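Local atomic coordinates of DNA alpha-glucosyltransferase (Enterobacteria phage T4, PDB entry 1XV5), a protein that belongs to the GT-B clan of glycosyltransferases, with two domains built on parallel beta-sheets, and holds uridine-5'-diphosphate in this model. Residues 369-372 against 373-377; 311-315 against 316-320. All coordinates share one frame; numbering follows the deposited sequence.

Contact 1: residues 369-372 against 373-377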
# COMPACT_ATOMS: atom_id res chain seq x y z
N ALA A 369 -3.51 -13.75 27.67
CA ALA A 369 -2.06 -13.73 27.83
C ALA A 369 -1.37 -14.19 26.55
O ALA A 369 -0.38 -13.59 26.12
CB ALA A 369 -1.64 -14.60 29.01
N LEU A 370 -1.88 -15.27 25.96
CA LEU A 370 -1.34 -15.81 24.73
C LEU A 370 -1.53 -14.76 23.63
O LEU A 370 -0.61 -14.46 22.86
CB LEU A 370 -2.07 -17.09 24.35
CG LEU A 370 -1.73 -17.75 23.00
CD1 LEU A 370 -0.25 -18.09 22.95
CD2 LEU A 370 -2.58 -19.00 22.82
N TYR A 371 -2.73 -14.21 23.57
CA TYR A 371 -3.08 -13.19 22.59
C TYR A 371 -2.03 -12.08 22.63
O TYR A 371 -1.48 -11.67 21.60
CB TYR A 371 -4.46 -12.59 22.91
CG TYR A 371 -4.96 -11.58 21.89
CD1 TYR A 371 -5.81 -11.97 20.86
CD2 TYR A 371 -4.56 -10.25 21.96
CE1 TYR A 371 -6.25 -11.05 19.90
CE2 TYR A 371 -5.00 -9.32 21.01
CZ TYR A 371 -5.84 -9.72 19.98
OH TYR A 371 -6.27 -8.81 19.05
N ASP A 372 -1.75 -11.59 23.84
CA ASP A 372 -0.78 -10.52 24.03
C ASP A 372 0.61 -10.92 23.56
O ASP A 372 1.28 -10.15 22.86
CB ASP A 372 -0.74 -10.10 25.50
CG ASP A 372 -1.17 -8.65 25.71
OD1 ASP A 372 -1.47 -8.29 26.86
OD2 ASP A 372 -1.20 -7.88 24.72
N ARG A 373 1.05 -12.12 23.93
CA ARG A 373 2.37 -12.57 23.51
C ARG A 373 2.45 -12.63 21.99
O ARG A 373 3.43 -12.19 21.40
CB ARG A 373 2.69 -13.96 24.08
CG ARG A 373 2.92 -13.99 25.58
CD ARG A 373 3.62 -15.29 26.00
NE ARG A 373 2.78 -16.47 25.80
CZ ARG A 373 1.79 -16.83 26.62
NH1 ARG A 373 1.51 -16.11 27.69
NH2 ARG A 373 1.08 -17.92 26.35
N GLU A 374 1.41 -13.16 21.36
CA GLU A 374 1.41 -13.29 19.91
C GLU A 374 1.45 -11.96 19.18
O GLU A 374 2.21 -11.82 18.22
CB GLU A 374 0.20 -14.11 19.46
CG GLU A 374 0.25 -15.56 19.93
CD GLU A 374 1.52 -16.27 19.48
OE1 GLU A 374 1.75 -16.38 18.26
OE2 GLU A 374 2.29 -16.73 20.36
N ARG A 375 0.67 -10.98 19.61
CA ARG A 375 0.71 -9.71 18.91
C ARG A 375 2.00 -8.95 19.19
O ARG A 375 2.45 -8.17 18.35
CB ARG A 375 -0.52 -8.84 19.23
CG ARG A 375 -0.70 -8.46 20.68
CD ARG A 375 -1.78 -7.39 20.81
NE ARG A 375 -1.96 -6.97 22.19
CZ ARG A 375 -2.61 -5.86 22.55
NH1 ARG A 375 -3.14 -5.07 21.63
NH2 ARG A 375 -2.71 -5.55 23.84
N GLU A 376 2.61 -9.15 20.36
CA GLU A 376 3.88 -8.48 20.63
C GLU A 376 4.91 -9.03 19.64
O GLU A 376 5.77 -8.30 19.15
CB GLU A 376 4.34 -8.73 22.08
CG GLU A 376 3.55 -7.94 23.12
CD GLU A 376 3.89 -6.45 23.14
OE1 GLU A 376 3.21 -5.70 23.87
OE2 GLU A 376 4.83 -6.03 22.44
N LYS A 377 4.81 -10.32 19.34
CA LYS A 377 5.73 -10.93 18.37
C LYS A 377 5.48 -10.37 16.97
O LYS A 377 6.42 -10.05 16.26
CB LYS A 377 5.58 -12.45 18.35
CG LYS A 377 6.23 -13.14 19.55
CD LYS A 377 6.25 -14.66 19.41
CE LYS A 377 4.85 -15.25 19.49
NZ LYS A 377 4.90 -16.74 19.58
O HOH W 1 -2.48 -5.85 27.10
O HOH W 2 0.72 -5.62 24.61
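In the first turns of helix 368-386, a helix packed against strand 319-323 of the second Rossmann-like domain of this GT-B fold, D372 and R375 form an i to i+3 salt bridge. R375 comes side-on with two nitrogens, both to one oxygen: NE reaches D372 OD2 at 2.8 Å and NH2 reaches the same OD2 at 2.9 Å. The carboxylate and guanidinium planes lie only 20° apart, and OD2 sits in the guanidinium plane, meeting NE nearly along its own C-O axis and NH2 on its syn side, somewhat out of the carboxylate plane. The R375 chain starts from a CG wedged between backbone N and carbonyl carbon (chi1 61°) and then runs extended to NE, which carries the charged group back over the preceding turn. On the way its CD packs against Y371 CE2 at 3.8 Å, ring and guanidinium planes being turned 53° apart. Y371 itself swings away from the helix to give its OH to G289 O. R375 NH2 also bonds K190 O and NH1 bonds G317 O, so two carbonyls outside the helix add to the hold on the guanidinium. On another flank, the bent R373 chain lays one face of its guanidinium over L370 CA, and R373 NH2 touches L370 CD1 at 3.7 Å. L370 and E374 run side by side, E374 turning its carboxylate to K377 NZ, which also pairs with D343. The helix itself is held by regular i to i+4 bonds from A369 to E376, including E374 N to L370 O at 2.8 Å. E376, paired chiefly with R185, joins D372 through a water that donates to D372 OD2 at 3.0 Å and to E376 OE1 at 2.6 Å.

Contact 2: residues 311-315 against 316-320. With UDP (uridine-5'-diphosphate), chain C.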
# COMPACT_ATOMS: atom_id res chain seq x y z
N LEU A 311 1.09 -3.94 7.35
CA LEU A 311 1.79 -3.27 8.43
C LEU A 311 0.87 -2.65 9.46
O LEU A 311 1.15 -2.67 10.66
CB LEU A 311 2.73 -2.21 7.86
CG LEU A 311 3.69 -2.68 6.76
CD1 LEU A 311 4.63 -1.54 6.40
CD2 LEU A 311 4.49 -3.91 7.23
N GLU A 312 -0.24 -2.08 9.00
CA GLU A 312 -1.18 -1.45 9.90
C GLU A 312 -1.78 -2.43 10.90
O GLU A 312 -2.02 -2.07 12.05
CB GLU A 312 -2.26 -0.74 9.07
CG GLU A 312 -1.71 0.52 8.40
CD GLU A 312 -2.59 1.07 7.29
OE1 GLU A 312 -2.37 2.24 6.91
OE2 GLU A 312 -3.48 0.35 6.78
N LEU A 313 -2.01 -3.67 10.48
CA LEU A 313 -2.58 -4.65 11.41
C LEU A 313 -1.64 -4.92 12.58
O LEU A 313 -2.06 -4.89 13.75
CB LEU A 313 -2.88 -5.97 10.68
CG LEU A 313 -3.89 -5.88 9.54
CD1 LEU A 313 -4.30 -7.28 9.11
CD2 LEU A 313 -5.11 -5.08 9.99
N GLY A 314 -0.38 -5.17 12.29
CA GLY A 314 0.56 -5.44 13.36
C GLY A 314 0.85 -4.21 14.20
O GLY A 314 1.00 -4.29 15.42
N ALA A 315 0.91 -3.06 13.55
CA ALA A 315 1.21 -1.82 14.24
C ALA A 315 0.16 -1.34 15.24
O ALA A 315 0.52 -0.77 16.27
CB ALA A 315 1.51 -0.72 13.23
N CYS A 316 -1.12 -1.57 14.96
CA CYS A 316 -2.15 -1.10 15.87
C CYS A 316 -2.51 -2.08 16.99
O CYS A 316 -3.32 -1.77 17.85
CB CYS A 316 -3.41 -0.69 15.09
SG CYS A 316 -4.41 -2.04 14.46
N GLY A 317 -1.92 -3.27 16.97
CA GLY A 317 -2.19 -4.20 18.05
C GLY A 317 -3.26 -5.26 17.91
O GLY A 317 -3.72 -5.79 18.93
N THR A 318 -3.68 -5.58 16.70
CA THR A 318 -4.65 -6.66 16.54
C THR A 318 -3.81 -7.85 16.11
O THR A 318 -2.60 -7.71 15.91
CB THR A 318 -5.70 -6.36 15.43
OG1 THR A 318 -6.67 -7.41 15.41
CG2 THR A 318 -5.04 -6.26 14.06
N ILE A 319 -4.41 -9.03 16.01
CA ILE A 319 -3.66 -10.20 15.56
C ILE A 319 -3.76 -10.23 14.04
O ILE A 319 -4.86 -10.28 13.49
CB ILE A 319 -4.26 -11.51 16.11
CG1 ILE A 319 -3.94 -11.63 17.61
CG2 ILE A 319 -3.69 -12.70 15.34
CD1 ILE A 319 -2.46 -11.74 17.92
N PRO A 320 -2.62 -10.17 13.34
CA PRO A 320 -2.65 -10.19 11.88
C PRO A 320 -2.94 -11.56 11.29
O PRO A 320 -2.33 -12.55 11.67
CB PRO A 320 -1.26 -9.70 11.48
CG PRO A 320 -0.76 -8.97 12.68
CD PRO A 320 -1.28 -9.81 13.83
N1 UDP C . -6.67 3.17 2.93
C2 UDP C . -7.43 4.13 3.57
N3 UDP C . -8.76 4.12 3.24
C4 UDP C . -9.40 3.26 2.37
C5 UDP C . -8.54 2.28 1.76
C6 UDP C . -7.24 2.27 2.06
O2 UDP C . -6.96 4.92 4.37
O4 UDP C . -10.61 3.37 2.18
C1' UDP C . -5.23 3.14 3.22
C2' UDP C . -4.72 1.83 3.82
O2' UDP C . -4.98 1.77 5.21
C3' UDP C . -3.25 1.93 3.46
C4' UDP C . -3.31 2.50 2.04
O4' UDP C . -4.54 3.28 2.00
O3' UDP C . -2.61 2.86 4.33
C5' UDP C . -3.34 1.46 0.94
O5' UDP C . -2.03 0.95 0.72
PA UDP C . -1.72 -0.60 0.52
O1A UDP C . -0.26 -0.69 0.32
O2A UDP C . -2.35 -1.36 1.64
O3A UDP C . -2.50 -1.03 -0.85
PB UDP C . -2.83 -0.21 -2.23
O1B UDP C . -2.74 -1.20 -3.34
O2B UDP C . -4.08 0.54 -2.02
O3B UDP C . -1.62 0.81 -2.37
O HOH W 3 -0.06 -6.59 16.43
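A Schellman motif ends helix 308-316, turning the chain at G317 into strand 319-323 within a beta-alpha-beta unit of the C-terminal Rossmann-like domain. The last regular helical bond, C316 N to E312 O, is 3.1 Å; beyond it T318 N reaches back to L313 O and G317 N to G314 O, both weakly. G317 takes a positive phi (95°), a backbone shape that suits glycine. The side chains fold back with the turn. C316 SG sits between its backbone N and carbonyl carbon (chi1 75°), directed back over the last helical turn, 3.4 Å from E312 O. With T318 OG1 anti to the backbone N (chi1 -176°) and bonded to S288 O, the methyl CG2 falls between that N and the carbonyl carbon, 3.3 Å from L313 O. L313 CB touches both T318 CG2 and, at 4.1 Å, P320 CB, the two lying roughly at right angles as seen from it. The P320 ring, C-gamma exo, sets CG against the backbone of G314, 3.8 Å from CA. A water donates to both G314 O and T318 O, bridging the helix end to the outgoing chain. Away from this packing, the extended E312 chain reaches the uridine-5'-diphosphate ribose. There the carboxylate accepts one hydroxyl at each oxygen: O3' gives to E312 OE1 at 2.7 Å and O2' to E312 OE2 at 2.6 Å. N278 ND2 also bonds OE1, steadying the carboxylate as a second-shell partner. Two bonds from vicinal hydroxyls to the two carboxylate oxygens fix how the ribose is turned against E312, which is consistent with recognition of its cis-diol.

From the N terminus, the chain reaches contact 2 first: helix 308-316 turns at G317 and enters strand 319-323, within the sheet that holds strand 288-293. Contact 1 opens only later, after helix 354-365, within the first turns of helix 368-386. Each is local, one at a helix end and the other along a helix; they follow in series, neither nesting nor crossing. The centres of contact 1 and contact 2 lie about 12 Å apart, and the two touch. R375 NH1 probably bonds G317 O (2.9 Å), while Y371 CE1 packs on I319 CG1. Helix 368-386 is thereby joined to the Schellman turn and the strand after it, on one side of the chain's centre.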